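Local atomic coordinates of parahox neighbor (Phaeodactylum tricornutum CCAP 1055/1, PDB entry 5Z5M), a protein that probably converts 5-hydroxyisourate to (S)-allantoin, joining a hydroxyisourate hydrolase and an OHCU decarboxylase in one chain of the urate degradation pathway. Residues 5-8 and 9-13; 16-19 and 20-24; 102-106 and 107-111; 132-135 and 136-140; 224-228 and 229-233. One frame throughout, in Å; residues are numbered along the deposited sequence.

Interaction 1. Residues 5-8 and 9-13; sequences VTVK and DLLSK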
# COMPACT_ATOMS: atom_id res chain seq x y z
N VAL A 5 -32.78 23.86 13.57
CA VAL A 5 -32.71 23.24 14.89
C VAL A 5 -31.42 22.43 15.07
O VAL A 5 -31.12 21.53 14.29
CB VAL A 5 -33.94 22.34 15.16
CG1 VAL A 5 -34.18 21.39 13.99
CG2 VAL A 5 -33.78 21.57 16.46
N THR A 6 -30.65 22.76 16.10
CA THR A 6 -29.45 22.01 16.43
C THR A 6 -29.83 20.81 17.28
O THR A 6 -30.98 20.69 17.71
CB THR A 6 -28.42 22.87 17.19
OG1 THR A 6 -29.01 23.39 18.38
CG2 THR A 6 -27.93 24.02 16.31
N VAL A 7 -28.88 19.91 17.52
CA VAL A 7 -29.13 18.77 18.39
C VAL A 7 -29.39 19.26 19.82
O VAL A 7 -30.31 18.79 20.48
CB VAL A 7 -27.97 17.77 18.39
CG1 VAL A 7 -28.24 16.64 19.38
CG2 VAL A 7 -27.76 17.21 16.99
N LYS A 8 -28.57 20.21 20.26
CA LYS A 8 -28.73 20.84 21.57
C LYS A 8 -30.13 21.41 21.74
O LYS A 8 -30.80 21.17 22.74
CB LYS A 8 -27.71 21.96 21.75
CG LYS A 8 -26.58 21.63 22.70
CD LYS A 8 -26.16 22.86 23.50
CE LYS A 8 -27.27 23.28 24.46
NZ LYS A 8 -26.74 23.99 25.66
N ASP A 9 -30.56 22.16 20.74
CA ASP A 9 -31.88 22.78 20.71
C ASP A 9 -32.98 21.71 20.75
O ASP A 9 -33.89 21.77 21.59
CB ASP A 9 -32.01 23.66 19.46
CG ASP A 9 -33.42 24.16 19.23
OD1 ASP A 9 -34.19 24.31 20.21
OD2 ASP A 9 -33.77 24.42 18.06
N LEU A 10 -32.89 20.74 19.85
CA LEU A 10 -33.88 19.66 19.76
C LEU A 10 -34.09 18.94 21.09
O LEU A 10 -35.21 18.87 21.61
CB LEU A 10 -33.47 18.64 18.69
CG LEU A 10 -34.34 17.39 18.57
CD1 LEU A 10 -35.78 17.73 18.24
CD2 LEU A 10 -33.76 16.44 17.52
N LEU A 11 -33.00 18.42 21.65
CA LEU A 11 -33.10 17.56 22.82
C LEU A 11 -33.41 18.32 24.11
O LEU A 11 -33.58 17.71 25.17
CB LEU A 11 -31.80 16.75 22.97
CG LEU A 11 -31.49 15.84 21.79
CD1 LEU A 11 -30.21 15.05 22.04
CD2 LEU A 11 -32.66 14.89 21.50
N SER A 12 -33.50 19.64 24.03
CA SER A 12 -33.89 20.45 25.18
C SER A 12 -35.40 20.72 25.17
O SER A 12 -35.94 21.36 26.07
CB SER A 12 -33.12 21.76 25.22
OG SER A 12 -33.70 22.72 24.35
N LYS A 13 -36.07 20.21 24.14
CA LYS A 13 -37.51 20.41 23.98
C LYS A 13 -38.29 19.29 24.68
O LYS A 13 -37.74 18.22 24.93
CB LYS A 13 -37.87 20.47 22.50
CG LYS A 13 -37.42 21.75 21.81
CD LYS A 13 -37.72 21.71 20.32
CE LYS A 13 -37.04 22.85 19.59
NZ LYS A 13 -37.81 23.25 18.37
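T6 turns OG1 between its own backbone N and carbonyl carbon (chi1 58°), which places the hydroxyl before D9 N. V5 turns CG2 anti to its backbone N, and this methyl meets D9 OD2 at 3.3 Å and L10 CB at 3.7 Å. T6 is the N-cap of helix 7-11. Its OG1 accepts from D9 N at 3.1 Å, with an N-H...O angle of 157°. The carbonyl of T6 takes the next bond, from L10 N at 2.9 Å. L11 N then bonds to V7 O at 3.0 Å. Apolar groups line the same turn. V7 CG1 lies beside L11 CD1 at 3.7 Å, the two side chains pointing the same way. At the far end, S12 OG donates to D9 O at 2.9 Å, and S12 N reaches that oxygen from the same face. Helix 15-22 packs on this turn through F21, L22 and I18. Without the hydroxyl, as with an alanine here, D9 N would probably lack its capping acceptor and the first turn could fray. The chemistry is that of a helix start: a hydroxyl supplies the acceptor that no earlier helical carbonyl offers, while V7 and L10 are buried.

Interaction 2. Residues 16-19 and 20-24; sequences AEIA and SFLGG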
# COMPACT_ATOMS: atom_id res chain seq x y z
N ALA A 16 -42.48 15.00 23.84
CA ALA A 16 -43.47 14.79 22.79
C ALA A 16 -43.06 15.52 21.51
O ALA A 16 -43.35 15.06 20.40
CB ALA A 16 -44.84 15.26 23.24
N GLU A 17 -42.39 16.65 21.68
CA GLU A 17 -41.94 17.44 20.54
C GLU A 17 -40.74 16.79 19.86
O GLU A 17 -40.56 16.88 18.64
CB GLU A 17 -41.60 18.86 21.00
CG GLU A 17 -41.33 19.84 19.87
CD GLU A 17 -41.27 21.28 20.36
OE1 GLU A 17 -41.52 21.51 21.56
OE2 GLU A 17 -40.98 22.17 19.54
N ILE A 18 -39.91 16.12 20.66
CA ILE A 18 -38.76 15.40 20.12
C ILE A 18 -39.23 14.19 19.32
O ILE A 18 -38.77 13.96 18.20
CB ILE A 18 -37.80 14.94 21.24
CG1 ILE A 18 -37.25 16.15 21.99
CG2 ILE A 18 -36.65 14.10 20.67
CD1 ILE A 18 -36.36 15.78 23.15
N ALA A 19 -40.17 13.45 19.89
CA ALA A 19 -40.68 12.25 19.23
C ALA A 19 -41.36 12.61 17.91
O ALA A 19 -41.20 11.90 16.91
CB ALA A 19 -41.66 11.52 20.14
N SER A 20 -42.09 13.72 17.90
CA SER A 20 -42.73 14.19 16.69
C SER A 20 -41.69 14.56 15.63
O SER A 20 -41.86 14.28 14.44
CB SER A 20 -43.64 15.38 16.99
OG SER A 20 -44.17 15.94 15.81
N PHE A 21 -40.61 15.19 16.07
CA PHE A 21 -39.56 15.62 15.17
C PHE A 21 -38.87 14.43 14.51
O PHE A 21 -38.57 14.45 13.32
CB PHE A 21 -38.54 16.48 15.92
CG PHE A 21 -37.50 17.11 15.04
CD1 PHE A 21 -37.75 18.31 14.40
CD2 PHE A 21 -36.26 16.52 14.87
CE1 PHE A 21 -36.80 18.90 13.60
CE2 PHE A 21 -35.30 17.10 14.07
CZ PHE A 21 -35.57 18.29 13.43
N LEU A 22 -38.65 13.37 15.29
CA LEU A 22 -37.86 12.23 14.83
C LEU A 22 -38.68 11.01 14.44
O LEU A 22 -38.13 9.95 14.16
CB LEU A 22 -36.86 11.82 15.92
CG LEU A 22 -35.86 12.88 16.37
CD1 LEU A 22 -35.11 12.41 17.61
CD2 LEU A 22 -34.88 13.18 15.24
N GLY A 23 -40.00 11.16 14.42
CA GLY A 23 -40.89 10.02 14.20
C GLY A 23 -40.82 9.37 12.82
O GLY A 23 -41.29 8.24 12.64
N GLY A 24 -40.26 10.08 11.85
CA GLY A 24 -40.21 9.61 10.48
C GLY A 24 -38.81 9.27 9.99
O GLY A 24 -38.62 8.91 8.83
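I18 and L22 make the apolar side-chain contact of this helical turn. I18 CG2 and L22 CD1 are 3.8 Å apart, and the two side chains lie alongside each other, pointing the same way. I18 holds CG2 anti to its backbone N, beside the carbonyl carbon, which turns this methyl toward the following turn of helix 15-22. L22 also lays CB and CG against the carbonyl oxygen of I18, with CG 3.6 Å from I18 O.

The backbone bonds are those of an alpha helix. S20 N donates to A16 O at 3.1 Å, and F21 N donates to E17 O at the same length. In both, the donor stands above the carbonyl plane, by about 35°. L22 N is received differently: it meets I18 O nearly end-on, at 3.0 Å. It also makes a weak bond to A19 O at 3.4 Å.

F21 meets residues 16-19 through its CB, which lies 3.4 Å from both E17 O and I18 O. Its ring, with L22 CG in plane at the edge, leads away from them. K173 makes a cation-pi contact with this ring.

Outside the turn, I18 meets L11 and V37, and L22 meets L10 and L36. The helix thus packs against helices 7-11 and 30-38 in the all-helical OHCU decarboxylase part of the chain. Its chemistry is two-sided: I18, A19 and L22 are buried and apolar, whereas A16, E17 and S20 are exposed, as in an amphipathic helix.

Interaction 3. Residues 102-106 and 107-111; sequences QSLTD and AELER
T105 and E108 form a capping box at the start of helix 106-123. The tight part lies between these two side chains and L104. E108 OE1 accepts from T105 N at 2.9 Å in a nearly straight bond of 173°. The donor comes from the anti side of the carboxylate, 17° out of its plane. In return, E108 N donates to T105 OG1 at 3.2 Å. A weak bond from T105 OG1 to E108 OE1 spans 3.3 Å. With CG anti to its carbonyl carbon (chi1 -77°) and an extended chain beyond, E108 lays its carboxylate alongside T105 N. L104 packs CD2 against E108 CB at 3.6 Å. K136 adds a salt bridge to OE1, which would probably favour the charged carboxylate. With an alanine here in place of E108, T105 N is likely to be left without its capping acceptor and K136 without its acidic mate. The other side is looser and faces solvent. There D106 and E110 are linked through the backbone, with E110 N donating to D106 O at 3.1 Å. Their carboxylates do not touch, with D106 OD2 6.5 Å from E110 OE2. L109 is also exposed, and its CD1 meets L104 CD1 at 3.8 Å.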
# COMPACT_ATOMS: atom_id res chain seq x y z
N GLN A 102 -35.98 7.66 -14.64
CA GLN A 102 -34.95 8.63 -14.97
C GLN A 102 -34.42 8.42 -16.40
O GLN A 102 -35.19 8.39 -17.35
CB GLN A 102 -33.80 8.56 -13.96
CG GLN A 102 -33.68 7.21 -13.26
CD GLN A 102 -32.56 7.19 -12.24
OE1 GLN A 102 -31.74 8.11 -12.18
NE2 GLN A 102 -32.52 6.14 -11.43
N SER A 103 -33.10 8.25 -16.53
CA SER A 103 -32.47 8.19 -17.85
C SER A 103 -32.35 6.77 -18.40
O SER A 103 -31.57 6.52 -19.31
CB SER A 103 -31.08 8.84 -17.80
OG SER A 103 -30.22 8.13 -16.94
N LEU A 104 -33.13 5.85 -17.84
CA LEU A 104 -33.10 4.46 -18.28
C LEU A 104 -33.66 4.30 -19.69
O LEU A 104 -34.67 4.90 -20.04
CB LEU A 104 -33.88 3.57 -17.31
CG LEU A 104 -33.26 3.25 -15.95
CD1 LEU A 104 -34.18 2.36 -15.13
CD2 LEU A 104 -31.90 2.60 -16.13
N THR A 105 -33.00 3.48 -20.50
CA THR A 105 -33.53 3.12 -21.81
C THR A 105 -34.70 2.14 -21.63
O THR A 105 -34.97 1.70 -20.52
CB THR A 105 -32.46 2.49 -22.72
OG1 THR A 105 -31.98 1.29 -22.11
CG2 THR A 105 -31.30 3.45 -22.94
N ASP A 106 -35.38 1.81 -22.71
CA ASP A 106 -36.48 0.85 -22.62
C ASP A 106 -35.98 -0.52 -22.19
O ASP A 106 -36.61 -1.19 -21.38
CB ASP A 106 -37.24 0.76 -23.94
CG ASP A 106 -38.51 1.58 -23.93
OD1 ASP A 106 -38.51 2.66 -23.30
OD2 ASP A 106 -39.51 1.14 -24.54
N ALA A 107 -34.84 -0.94 -22.74
CA ALA A 107 -34.24 -2.21 -22.35
C ALA A 107 -33.83 -2.19 -20.87
O ALA A 107 -34.08 -3.15 -20.13
CB ALA A 107 -33.05 -2.52 -23.22
N GLU A 108 -33.19 -1.10 -20.45
CA GLU A 108 -32.75 -0.96 -19.06
C GLU A 108 -33.94 -0.92 -18.10
O GLU A 108 -33.87 -1.45 -16.99
CB GLU A 108 -31.90 0.31 -18.90
CG GLU A 108 -30.48 0.18 -19.42
CD GLU A 108 -29.74 1.51 -19.46
OE1 GLU A 108 -30.39 2.57 -19.52
OE2 GLU A 108 -28.49 1.49 -19.42
N LEU A 109 -35.02 -0.29 -18.53
CA LEU A 109 -36.20 -0.17 -17.68
C LEU A 109 -36.83 -1.54 -17.46
O LEU A 109 -37.29 -1.86 -16.36
CB LEU A 109 -37.21 0.80 -18.29
CG LEU A 109 -38.35 1.26 -17.38
CD1 LEU A 109 -37.79 1.92 -16.13
CD2 LEU A 109 -39.28 2.19 -18.13
N GLU A 110 -36.86 -2.36 -18.51
CA GLU A 110 -37.39 -3.71 -18.40
C GLU A 110 -36.51 -4.57 -17.50
O GLU A 110 -37.00 -5.37 -16.70
CB GLU A 110 -37.54 -4.36 -19.78
CG GLU A 110 -38.71 -3.82 -20.58
CD GLU A 110 -40.03 -3.96 -19.84
OE1 GLU A 110 -40.44 -5.11 -19.54
OE2 GLU A 110 -40.68 -2.92 -19.58
N ARG A 111 -35.19 -4.42 -17.66
CA ARG A 111 -34.25 -5.16 -16.82
C ARG A 111 -34.40 -4.74 -15.36
O ARG A 111 -34.28 -5.56 -14.46
CB ARG A 111 -32.81 -4.95 -17.28
CG ARG A 111 -31.82 -5.76 -16.44
CD ARG A 111 -30.37 -5.57 -16.87
NE ARG A 111 -29.47 -6.27 -15.95
CZ ARG A 111 -28.40 -5.74 -15.39
NH1 ARG A 111 -27.65 -6.45 -14.56
NH2 ARG A 111 -28.05 -4.48 -15.67

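Interaction 4. Residues 132-135 and 136-140; sequences RNAT and KHTVL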
# COMPACT_ATOMS: atom_id res chain seq x y z
N ARG A 132 -26.26 8.60 -2.34
CA ARG A 132 -26.42 10.02 -2.63
C ARG A 132 -26.27 10.29 -4.12
O ARG A 132 -25.20 10.07 -4.69
CB ARG A 132 -25.41 10.84 -1.84
CG ARG A 132 -25.68 10.83 -0.35
CD ARG A 132 -24.73 11.75 0.39
NE ARG A 132 -25.11 11.85 1.80
CZ ARG A 132 -25.93 12.78 2.28
NH1 ARG A 132 -26.48 13.67 1.47
NH2 ARG A 132 -26.21 12.80 3.58
N ASN A 133 -27.35 10.77 -4.73
CA ASN A 133 -27.39 11.07 -6.17
C ASN A 133 -26.91 9.89 -7.00
O ASN A 133 -25.91 9.99 -7.73
CB ASN A 133 -26.57 12.31 -6.48
N ALA A 134 -27.61 8.77 -6.89
CA ALA A 134 -27.23 7.55 -7.58
C ALA A 134 -27.47 7.65 -9.08
O ALA A 134 -28.50 8.14 -9.53
CB ALA A 134 -27.99 6.36 -7.00
N THR A 135 -26.50 7.17 -9.86
CA THR A 135 -26.69 7.03 -11.29
C THR A 135 -27.48 5.77 -11.55
O THR A 135 -27.61 4.92 -10.66
CB THR A 135 -25.35 6.96 -12.04
OG1 THR A 135 -24.68 5.75 -11.69
CG2 THR A 135 -24.47 8.15 -11.68
N LYS A 136 -28.01 5.63 -12.76
CA LYS A 136 -28.71 4.41 -13.13
C LYS A 136 -27.74 3.24 -13.12
O LYS A 136 -28.12 2.11 -12.83
CB LYS A 136 -29.35 4.56 -14.52
CG LYS A 136 -28.35 4.82 -15.63
CD LYS A 136 -29.02 4.90 -16.99
CE LYS A 136 -27.99 5.18 -18.08
NZ LYS A 136 -28.59 5.16 -19.44
N HIS A 137 -26.48 3.52 -13.43
CA HIS A 137 -25.46 2.47 -13.43
C HIS A 137 -25.33 1.86 -12.04
O HIS A 137 -25.30 0.64 -11.90
CB HIS A 137 -24.12 3.02 -13.90
CG HIS A 137 -24.16 3.60 -15.28
ND1 HIS A 137 -24.24 2.83 -16.41
CD2 HIS A 137 -24.13 4.89 -15.70
CE1 HIS A 137 -24.26 3.61 -17.48
NE2 HIS A 137 -24.19 4.86 -17.08
N THR A 138 -25.28 2.71 -11.02
CA THR A 138 -25.21 2.27 -9.63
C THR A 138 -26.40 1.38 -9.24
O THR A 138 -26.22 0.30 -8.69
CB THR A 138 -25.15 3.47 -8.66
OG1 THR A 138 -24.02 4.29 -8.98
CG2 THR A 138 -25.03 2.99 -7.22
N VAL A 139 -27.60 1.85 -9.54
CA VAL A 139 -28.81 1.11 -9.20
C VAL A 139 -28.87 -0.25 -9.89
O VAL A 139 -29.14 -1.27 -9.25
CB VAL A 139 -30.06 1.92 -9.57
CG1 VAL A 139 -31.31 1.11 -9.30
CG2 VAL A 139 -30.09 3.23 -8.78
N LEU A 140 -28.60 -0.28 -11.19
CA LEU A 140 -28.65 -1.53 -11.94
C LEU A 140 -27.56 -2.50 -11.50
O LEU A 140 -27.79 -3.70 -11.39
CB LEU A 140 -28.55 -1.27 -13.44
CG LEU A 140 -29.82 -0.70 -14.08
CD1 LEU A 140 -29.53 -0.15 -15.47
CD2 LEU A 140 -30.89 -1.79 -14.14
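T135 OG1 comes to the edge of the H137 imidazole, near its plane, 4.1 Å from H137 CD2. The same hydroxyl is 3.6 Å from H137 CB. K136 CG lies over one face of the ring, 4.2 Å above the plane and offset toward the rim. K136 places CG between its backbone N and carbonyl carbon (chi1 61°), which brings that methylene over the rim of the ring face. Beyond CG the lysine chain runs extended, carrying NZ away to S103 O in the loop before helix 106-123.

T135 stands at the N-cap position of helix 136-146. Its OG1 pairs with T138 OG1 at 3.1 Å in a hydrogen bond that either hydroxyl could donate. The two threonine side chains meet at about a right angle. The backbone bond from V139 N to T135 O is 3.3 Å long and fairly straight, at 167°. V139 CG2 rests 3.5 Å from T135 O. It also approaches A134 CB at 4.2 Å, a light apolar touch just ahead of the helix.

V139 packs on F112 of helix 106-123. On the subunit side, E251 of the second subunit packs on T135, H137 and T138.

Interaction 5. Residues 224-228 and 229-233; sequences GRLEG and GPALK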
# COMPACT_ATOMS: atom_id res chain seq x y z
N GLY A 224 5.51 17.20 7.30
CA GLY A 224 4.74 16.61 6.22
C GLY A 224 3.25 16.84 6.40
O GLY A 224 2.42 16.25 5.69
N ARG A 225 2.90 17.69 7.36
CA ARG A 225 1.52 18.00 7.65
C ARG A 225 1.17 19.36 7.09
O ARG A 225 2.06 20.09 6.66
CB ARG A 225 1.27 17.91 9.16
CG ARG A 225 1.59 16.51 9.68
CD ARG A 225 1.27 16.28 11.14
NE ARG A 225 1.11 14.85 11.40
CZ ARG A 225 2.01 14.09 12.00
NH1 ARG A 225 3.15 14.61 12.44
NH2 ARG A 225 1.78 12.79 12.18
N LEU A 226 -0.11 19.71 7.06
CA LEU A 226 -0.49 20.99 6.48
C LEU A 226 -0.05 22.15 7.36
O LEU A 226 -0.31 22.16 8.56
CB LEU A 226 -2.00 21.06 6.25
CG LEU A 226 -2.60 20.05 5.27
CD1 LEU A 226 -4.08 20.30 5.12
CD2 LEU A 226 -1.89 20.12 3.92
N GLU A 227 0.63 23.11 6.76
CA GLU A 227 0.97 24.34 7.47
C GLU A 227 -0.32 25.07 7.85
O GLU A 227 -1.16 25.33 6.99
CB GLU A 227 1.86 25.22 6.60
CG GLU A 227 2.89 26.01 7.36
CD GLU A 227 3.73 26.87 6.44
OE1 GLU A 227 3.15 27.72 5.72
OE2 GLU A 227 4.96 26.67 6.40
N GLY A 228 -0.47 25.37 9.13
CA GLY A 228 -1.67 26.05 9.59
C GLY A 228 -2.75 25.13 10.12
O GLY A 228 -3.83 25.57 10.48
N GLY A 229 -2.45 23.83 10.17
CA GLY A 229 -3.38 22.87 10.74
C GLY A 229 -4.38 22.31 9.75
O GLY A 229 -4.11 22.26 8.55
N PRO A 230 -5.55 21.89 10.25
CA PRO A 230 -6.59 21.23 9.45
C PRO A 230 -7.03 22.05 8.25
O PRO A 230 -7.10 23.28 8.34
CB PRO A 230 -7.75 21.05 10.44
CG PRO A 230 -7.09 21.04 11.78
CD PRO A 230 -5.94 22.00 11.67
N ALA A 231 -7.31 21.38 7.14
CA ALA A 231 -7.75 22.03 5.92
C ALA A 231 -9.16 22.59 6.08
O ALA A 231 -9.49 23.66 5.56
CB ALA A 231 -7.70 21.06 4.74
N LEU A 232 -10.00 21.85 6.79
CA LEU A 232 -11.37 22.25 7.05
C LEU A 232 -11.68 21.98 8.52
O LEU A 232 -11.21 20.99 9.07
CB LEU A 232 -12.34 21.49 6.15
CG LEU A 232 -12.18 21.72 4.65
CD1 LEU A 232 -13.12 20.82 3.86
CD2 LEU A 232 -12.42 23.19 4.30
N LYS A 233 -12.45 22.87 9.14
CA LYS A 233 -12.77 22.73 10.56
C LYS A 233 -14.18 23.23 10.90
O LYS A 233 -14.53 24.38 10.62
CB LYS A 233 -11.74 23.49 11.41
CG LYS A 233 -11.93 23.35 12.91
CD LYS A 233 -10.76 23.97 13.68
CE LYS A 233 -10.98 23.86 15.19
NZ LYS A 233 -9.80 24.34 15.96
O HOH W 1 -3.87 24.59 6.96
O HOH W 2 -6.60 25.28 10.28
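The backbone makes a type II beta turn from L226 to G229, closed by G229 N donating to L226 O at 3.2 Å, with the donor standing above the carbonyl plane. From the first position of the turn, the L226 side chain reaches forward to the residues after it. Its CD1 touches A231 CB at 3.7 Å, an apolar contact between two buried residues. L226 CB also sits 3.3 Å from the carbonyl oxygen of G229. L226 sets CG anti to its carbonyl carbon (chi1 -63°), and the extended leucine branch then carries CD1 to A231.

G228 takes the third position of the turn with positive phi (95°), as glycine commonly does in type II turns. G229 also has positive phi, and a CB there would clash with P230 CD and G228 O. The turn belongs to the transthyretin-like HIU hydrolase part of the chain, in the connection between strands 213-219 and 232-233. L226 and A231 both pack on W245 and F218, so both residues lie against strands 241-248 and 213-219.

Two waters bridge carbonyls of the turn and of P230 just after it. Water 1 donates to E227 O and to G229 O, each at 2.8 Å. Water 2 does the same for G228 O and P230 O. Further back, R225 forms a salt bridge with D223 and packs on S299 of the third subunit.

Overall arrangement
From the N terminus, interaction 1 caps helix 7-11 and interaction 2 lies in the next helix, 15-22. The two touch, with V5 and L10 on F21 and L10 and K13 on I18. Interaction 3 starts helix 106-123, and interaction 4 starts helix 136-146. These also touch: K136 bridges to E108, and L104 packs on K136 and L140. The two pairs lie apart, with the centres of interactions 2 and 4 about 31 Å from each other. Interaction 5 closes a tight turn in the transthyretin-like part, about 34 Å between centres from interaction 4. All five are local and follow in series; none nests or crosses.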